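Local coordinates for protein tyrocidine synthase 2 (PDB 6TA8) that belongs to the nonribosomal peptide synthetases and is represented here by a condensation-domain fold, at residues A[211-224]-A[353-367]. Residues are numbered along the deposited sequence; the frame is centred on the assembly and turned at random.
Sequences YADSDELLREVAYW and IPKKGIGYEILRTLT
Tyr360 sets the edge of its ring against one face of the Trp224 indole in a T-shaped stack, the planes turned 67° and Tyr360 CD1 3.4 Å from Trp224 CE3. Tyr360 CB lies over the six-membered ring of Trp224 as a CH-pi contact, while Tyr223 CD2 covers the opposite face. In the ring plane, Trp224 NE1 donates a fairly straight bond (161°) to Glu220 OE2, 3.0 Å away, fixing the indole's rotation. Glu220, extended beyond CG, also brings OE2 to 3.2 Å from Pro354 CG. With CG anti to the backbone N (chi1 179°), Leu217 points its branch at residues 353-367, CD1 3.6 Å from Gly359 CA and CD2 on Ile362 CG2; Leu363 slides past it in the reverse direction, CD2 against Leu217 CG. Ala212 CB touches both Ile362 CG2 and Leu366 CB. Outstretched Lys355 reaches Glu216 OE2 with NZ (2.6 Å), a salt bridge on the syn side but well out of the carboxylate plane; Asp309 O also accepts from NZ, and Gln311 binds Glu216 OE1. In this condensation domain the weakly bonded helix 359-365 packs against the segment linking helices 201-212 and 221-229, with Pro39 of helix 39-46 against Ile362 and edge strand 325-332 of the six-stranded sheet against Ile353 and Tyr360.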
loop_
_atom_site.group_PDB
_atom_site.type_symbol
_atom_site.label_atom_id
_atom_site.label_comp_id
_atom_site.label_asym_id
_atom_site.label_seq_id
_atom_site.Cartn_x
_atom_site.Cartn_y
_atom_site.Cartn_z
ATOM N N TYR A 211 -5.762 -22.871 -1.523
ATOM C CA TYR A 211 -4.334 -22.796 -1.811
ATOM C C TYR A 211 -3.507 -22.821 -0.533
ATOM O O TYR A 211 -2.345 -23.242 -0.557
ATOM C CB TYR A 211 -4.036 -21.535 -2.624
ATOM C CG TYR A 211 -2.567 -21.294 -2.888
ATOM C CD1 TYR A 211 -1.889 -22.011 -3.866
ATOM C CD2 TYR A 211 -1.860 -20.344 -2.165
ATOM C CE1 TYR A 211 -0.547 -21.791 -4.111
ATOM C CE2 TYR A 211 -0.518 -20.116 -2.402
ATOM C CZ TYR A 211 0.133 -20.842 -3.376
ATOM O OH TYR A 211 1.469 -20.617 -3.616
ATOM N N ALA A 212 -4.084 -22.378 0.587
ATOM C CA ALA A 212 -3.373 -22.428 1.859
ATOM C C ALA A 212 -3.117 -23.865 2.292
ATOM O O ALA A 212 -2.044 -24.180 2.819
ATOM C CB ALA A 212 -4.163 -21.679 2.932
ATOM N N ASP A 213 -4.090 -24.749 2.080
ATOM C CA ASP A 213 -3.966 -26.154 2.438
ATOM C C ASP A 213 -3.493 -27.014 1.275
ATOM O O ASP A 213 -3.459 -28.242 1.398
ATOM C CB ASP A 213 -5.297 -26.679 2.975
ATOM C CG ASP A 213 -5.640 -26.105 4.335
ATOM O OD1 ASP A 213 -4.723 -25.985 5.175
ATOM O OD2 ASP A 213 -6.821 -25.771 4.564
ATOM N N SER A 214 -3.131 -26.401 0.150
ATOM C CA SER A 214 -2.578 -27.151 -0.963
ATOM C C SER A 214 -1.157 -27.605 -0.636
ATOM O O SER A 214 -0.571 -27.232 0.384
ATOM C CB SER A 214 -2.590 -26.309 -2.238
ATOM O OG SER A 214 -1.655 -25.248 -2.159
ATOM N N ASP A 215 -0.600 -28.429 -1.522
ATOM C CA ASP A 215 0.739 -28.965 -1.334
ATOM C C ASP A 215 1.803 -28.211 -2.119
ATOM O O ASP A 215 2.995 -28.413 -1.863
ATOM C CB ASP A 215 0.769 -30.452 -1.711
ATOM C CG ASP A 215 -0.311 -31.249 -1.007
ATOM O OD1 ASP A 215 -0.608 -32.377 -1.450
ATOM O OD2 ASP A 215 -0.867 -30.740 -0.009
ATOM N N GLU A 216 1.408 -27.357 -3.066
ATOM C CA GLU A 216 2.377 -26.473 -3.705
ATOM C C GLU A 216 2.955 -25.487 -2.698
ATOM O O GLU A 216 4.154 -25.183 -2.727
ATOM C CB GLU A 216 1.725 -25.732 -4.872
ATOM C CG GLU A 216 2.581 -24.620 -5.459
ATOM C CD GLU A 216 1.821 -23.754 -6.445
ATOM O OE1 GLU A 216 0.632 -24.040 -6.700
ATOM O OE2 GLU A 216 2.414 -22.785 -6.966
ATOM N N LEU A 217 2.114 -24.983 -1.791
ATOM C CA LEU A 217 2.590 -24.077 -0.752
ATOM C C LEU A 217 3.480 -24.796 0.254
ATOM O O LEU A 217 4.417 -24.195 0.792
ATOM C CB LEU A 217 1.400 -23.426 -0.046
ATOM C CG LEU A 217 1.699 -22.460 1.102
ATOM C CD1 LEU A 217 2.603 -21.333 0.629
ATOM C CD2 LEU A 217 0.409 -21.908 1.684
ATOM N N LEU A 218 3.211 -26.077 0.514
ATOM C CA LEU A 218 4.032 -26.843 1.446
ATOM C C LEU A 218 5.462 -27.013 0.953
ATOM O O LEU A 218 6.355 -27.295 1.761
ATOM C CB LEU A 218 3.396 -28.211 1.696
ATOM C CG LEU A 218 2.289 -28.247 2.748
ATOM C CD1 LEU A 218 1.386 -29.452 2.546
ATOM C CD2 LEU A 218 2.900 -28.263 4.134
ATOM N N ARG A 219 5.699 -26.853 -0.349
ATOM C CA ARG A 219 7.043 -26.943 -0.903
ATOM C C ARG A 219 7.888 -25.710 -0.606
ATOM O O ARG A 219 9.085 -25.712 -0.913
ATOM C CB ARG A 219 6.968 -27.167 -2.415
ATOM C CG ARG A 219 6.200 -28.419 -2.811
ATOM C CD ARG A 219 6.361 -28.732 -4.290
ATOM N NE ARG A 219 5.147 -28.450 -5.051
ATOM C CZ ARG A 219 5.094 -27.635 -6.099
ATOM N NH1 ARG A 219 6.190 -27.015 -6.517
ATOM N NH2 ARG A 219 3.946 -27.440 -6.733
ATOM N N GLU A 220 7.298 -24.668 -0.020
ATOM C CA GLU A 220 8.019 -23.454 0.337
ATOM C C GLU A 220 8.583 -23.483 1.750
ATOM O O GLU A 220 9.429 -22.644 2.076
ATOM C CB GLU A 220 7.101 -22.232 0.208
ATOM C CG GLU A 220 6.712 -21.860 -1.209
ATOM C CD GLU A 220 5.887 -20.587 -1.255
ATOM O OE1 GLU A 220 4.835 -20.576 -1.928
ATOM O OE2 GLU A 220 6.289 -19.598 -0.606
ATOM N N VAL A 221 8.136 -24.420 2.591
ATOM C CA VAL A 221 8.492 -24.393 4.008
ATOM C C VAL A 221 10.000 -24.504 4.191
ATOM O O VAL A 221 10.582 -23.856 5.070
ATOM C CB VAL A 221 7.745 -25.506 4.768
ATOM C CG1 VAL A 221 8.058 -25.438 6.254
ATOM C CG2 VAL A 221 6.247 -25.396 4.528
ATOM N N ALA A 222 10.660 -25.319 3.362
ATOM C CA ALA A 222 12.105 -25.480 3.485
ATOM C C ALA A 222 12.842 -24.172 3.229
ATOM O O ALA A 222 13.880 -23.915 3.851
ATOM C CB ALA A 222 12.597 -26.564 2.525
ATOM N N TYR A 223 12.327 -23.334 2.328
ATOM C CA TYR A 223 12.982 -22.062 2.047
ATOM C C TYR A 223 12.810 -21.086 3.204
ATOM O O TYR A 223 13.786 -20.500 3.686
ATOM C CB TYR A 223 12.436 -21.458 0.753
ATOM C CG TYR A 223 12.840 -20.016 0.557
ATOM C CD1 TYR A 223 14.118 -19.688 0.128
ATOM C CD2 TYR A 223 11.947 -18.982 0.812
ATOM C CE1 TYR A 223 14.496 -18.372 -0.047
ATOM C CE2 TYR A 223 12.317 -17.661 0.640
ATOM C CZ TYR A 223 13.593 -17.364 0.210
ATOM O OH TYR A 223 13.971 -16.054 0.036
ATOM N N TRP A 224 11.569 -20.891 3.658
ATOM C CA TRP A 224 11.320 -19.955 4.750
ATOM C C TRP A 224 11.957 -20.425 6.051
ATOM O O TRP A 224 12.378 -19.596 6.866
ATOM C CB TRP A 224 9.817 -19.749 4.938
ATOM C CG TRP A 224 9.120 -19.201 3.729
ATOM C CD1 TRP A 224 8.207 -19.846 2.948
ATOM C CD2 TRP A 224 9.276 -17.892 3.165
ATOM N NE1 TRP A 224 7.785 -19.022 1.933
ATOM C CE2 TRP A 224 8.427 -17.817 2.044
ATOM C CE3 TRP A 224 10.052 -16.778 3.499
ATOM C CZ2 TRP A 224 8.331 -16.673 1.254
ATOM C CZ3 TRP A 224 9.955 -15.642 2.714
ATOM C CH2 TRP A 224 9.101 -15.599 1.605
ATOM N N ILE A 353 13.157 -16.061 -3.872
ATOM C CA ILE A 353 11.870 -16.009 -3.166
ATOM C C ILE A 353 10.780 -16.574 -4.071
ATOM O O ILE A 353 10.687 -16.175 -5.245
ATOM C CB ILE A 353 11.549 -14.573 -2.748
ATOM C CG1 ILE A 353 12.744 -13.952 -2.021
ATOM C CG2 ILE A 353 10.303 -14.535 -1.871
ATOM C CD1 ILE A 353 12.455 -12.603 -1.396
ATOM N N PRO A 354 9.942 -17.494 -3.584
ATOM C CA PRO A 354 8.898 -18.068 -4.444
ATOM C C PRO A 354 7.621 -17.240 -4.489
ATOM O O PRO A 354 7.061 -16.881 -3.447
ATOM C CB PRO A 354 8.651 -19.440 -3.809
ATOM C CG PRO A 354 8.943 -19.226 -2.359
ATOM C CD PRO A 354 10.028 -18.178 -2.281
ATOM N N LYS A 355 7.160 -16.932 -5.704
ATOM C CA LYS A 355 5.861 -16.295 -5.933
ATOM C C LYS A 355 5.731 -14.968 -5.187
ATOM O O LYS A 355 4.668 -14.637 -4.655
ATOM C CB LYS A 355 4.714 -17.238 -5.561
ATOM C CG LYS A 355 4.401 -18.276 -6.625
ATOM C CD LYS A 355 3.088 -18.983 -6.336
ATOM C CE LYS A 355 2.636 -19.801 -7.530
ATOM N NZ LYS A 355 1.317 -20.446 -7.291
ATOM N N LYS A 356 6.821 -14.201 -5.151
ATOM C CA LYS A 356 6.832 -12.859 -4.561
ATOM C C LYS A 356 6.407 -12.886 -3.093
ATOM O O LYS A 356 5.707 -11.993 -2.615
ATOM C CB LYS A 356 5.952 -11.897 -5.362
ATOM C CG LYS A 356 6.238 -11.892 -6.855
ATOM C CD LYS A 356 7.515 -11.133 -7.172
ATOM C CE LYS A 356 7.551 -10.712 -8.632
ATOM N NZ LYS A 356 6.312 -9.980 -9.022
ATOM N N GLY A 357 6.825 -13.930 -2.378
ATOM C CA GLY A 357 6.595 -14.017 -0.947
ATOM C C GLY A 357 5.147 -14.046 -0.518
ATOM O O GLY A 357 4.856 -13.784 0.652
ATOM N N ILE A 358 4.222 -14.362 -1.428
ATOM C CA ILE A 358 2.810 -14.391 -1.058
ATOM C C ILE A 358 2.534 -15.508 -0.058
ATOM O O ILE A 358 1.623 -15.396 0.772
ATOM C CB ILE A 358 1.926 -14.522 -2.314
ATOM C CG1 ILE A 358 0.445 -14.388 -1.950
ATOM C CG2 ILE A 358 2.181 -15.848 -3.021
ATOM C CD1 ILE A 358 -0.496 -14.620 -3.114
ATOM N N GLY A 359 3.317 -16.585 -0.098
ATOM C CA GLY A 359 3.053 -17.735 0.745
ATOM C C GLY A 359 3.515 -17.622 2.180
ATOM O O GLY A 359 3.195 -18.506 2.981
ATOM N N TYR A 360 4.250 -16.565 2.532
ATOM C CA TYR A 360 4.793 -16.461 3.885
ATOM C C TYR A 360 3.682 -16.337 4.922
ATOM O O TYR A 360 3.519 -17.209 5.783
ATOM C CB TYR A 360 5.753 -15.273 3.984
ATOM C CG TYR A 360 6.429 -15.172 5.334
ATOM C CD1 TYR A 360 7.551 -15.935 5.624
ATOM C CD2 TYR A 360 5.941 -14.324 6.321
ATOM C CE1 TYR A 360 8.172 -15.854 6.855
ATOM C CE2 TYR A 360 6.555 -14.237 7.557
ATOM C CZ TYR A 360 7.672 -15.005 7.818
ATOM O OH TYR A 360 8.292 -14.927 9.044
ATOM N N GLU A 361 2.910 -15.250 4.858
ATOM C CA GLU A 361 1.875 -15.018 5.857
ATOM C C GLU A 361 0.657 -15.912 5.663
ATOM O O GLU A 361 -0.142 -16.055 6.595
ATOM C CB GLU A 361 1.451 -13.550 5.852
ATOM C CG GLU A 361 2.433 -12.635 6.566
ATOM C CD GLU A 361 2.027 -12.345 7.996
ATOM O OE1 GLU A 361 0.810 -12.294 8.273
ATOM O OE2 GLU A 361 2.924 -12.184 8.849
ATOM N N ILE A 362 0.500 -16.522 4.486
ATOM C CA ILE A 362 -0.524 -17.549 4.327
ATOM C C ILE A 362 -0.198 -18.751 5.200
ATOM O O ILE A 362 -1.100 -19.413 5.728
ATOM C CB ILE A 362 -0.666 -17.948 2.845
ATOM C CG1 ILE A 362 -1.010 -16.731 1.988
ATOM C CG2 ILE A 362 -1.732 -19.014 2.669
ATOM C CD1 ILE A 362 -1.210 -17.062 0.524
ATOM N N LEU A 363 1.092 -19.042 5.382
ATOM C CA LEU A 363 1.503 -20.195 6.172
ATOM C C LEU A 363 1.309 -19.984 7.668
ATOM O O LEU A 363 1.208 -20.967 8.409
ATOM C CB LEU A 363 2.969 -20.531 5.884
ATOM C CG LEU A 363 3.267 -21.271 4.576
ATOM C CD1 LEU A 363 4.755 -21.221 4.254
ATOM C CD2 LEU A 363 2.778 -22.709 4.644
ATOM N N ARG A 364 1.254 -18.734 8.133
ATOM C CA ARG A 364 1.102 -18.456 9.556
ATOM C C ARG A 364 -0.304 -18.016 9.941
ATOM O O ARG A 364 -0.585 -17.887 11.137
ATOM C CB ARG A 364 2.103 -17.382 10.003
ATOM C CG ARG A 364 1.945 -16.047 9.305
ATOM C CD ARG A 364 2.779 -14.968 9.978
ATOM N NE ARG A 364 2.318 -14.680 11.333
ATOM C CZ ARG A 364 1.412 -13.754 11.632
ATOM N NH1 ARG A 364 0.859 -13.028 10.671
ATOM N NH2 ARG A 364 1.055 -13.557 12.894
ATOM N N THR A 365 -1.188 -17.788 8.975
ATOM C CA THR A 365 -2.533 -17.310 9.264
ATOM C C THR A 365 -3.642 -18.200 8.725
ATOM O O THR A 365 -4.742 -18.186 9.281
ATOM C CB THR A 365 -2.732 -15.892 8.704
ATOM O OG1 THR A 365 -2.261 -15.839 7.352
ATOM C CG2 THR A 365 -1.975 -14.874 9.542
ATOM N N LEU A 366 -3.390 -18.974 7.666
ATOM C CA LEU A 366 -4.434 -19.760 7.027
ATOM C C LEU A 366 -4.153 -21.254 6.960
ATOM O O LEU A 366 -5.109 -22.033 6.877
ATOM C CB LEU A 366 -4.688 -19.253 5.597
ATOM C CG LEU A 366 -5.049 -17.777 5.428
ATOM C CD1 LEU A 366 -5.305 -17.466 3.962
ATOM C CD2 LEU A 366 -6.257 -17.414 6.279
ATOM N N THR A 367 -2.891 -21.676 6.985
ATOM C CA THR A 367 -2.572 -23.091 6.835
ATOM C C THR A 367 -3.044 -23.878 8.053
ATOM O O THR A 367 -2.739 -23.521 9.195
ATOM C CB THR A 367 -1.070 -23.278 6.632
ATOM O OG1 THR A 367 -0.658 -22.582 5.449
ATOM C CG2 THR A 367 -0.732 -24.754 6.483
#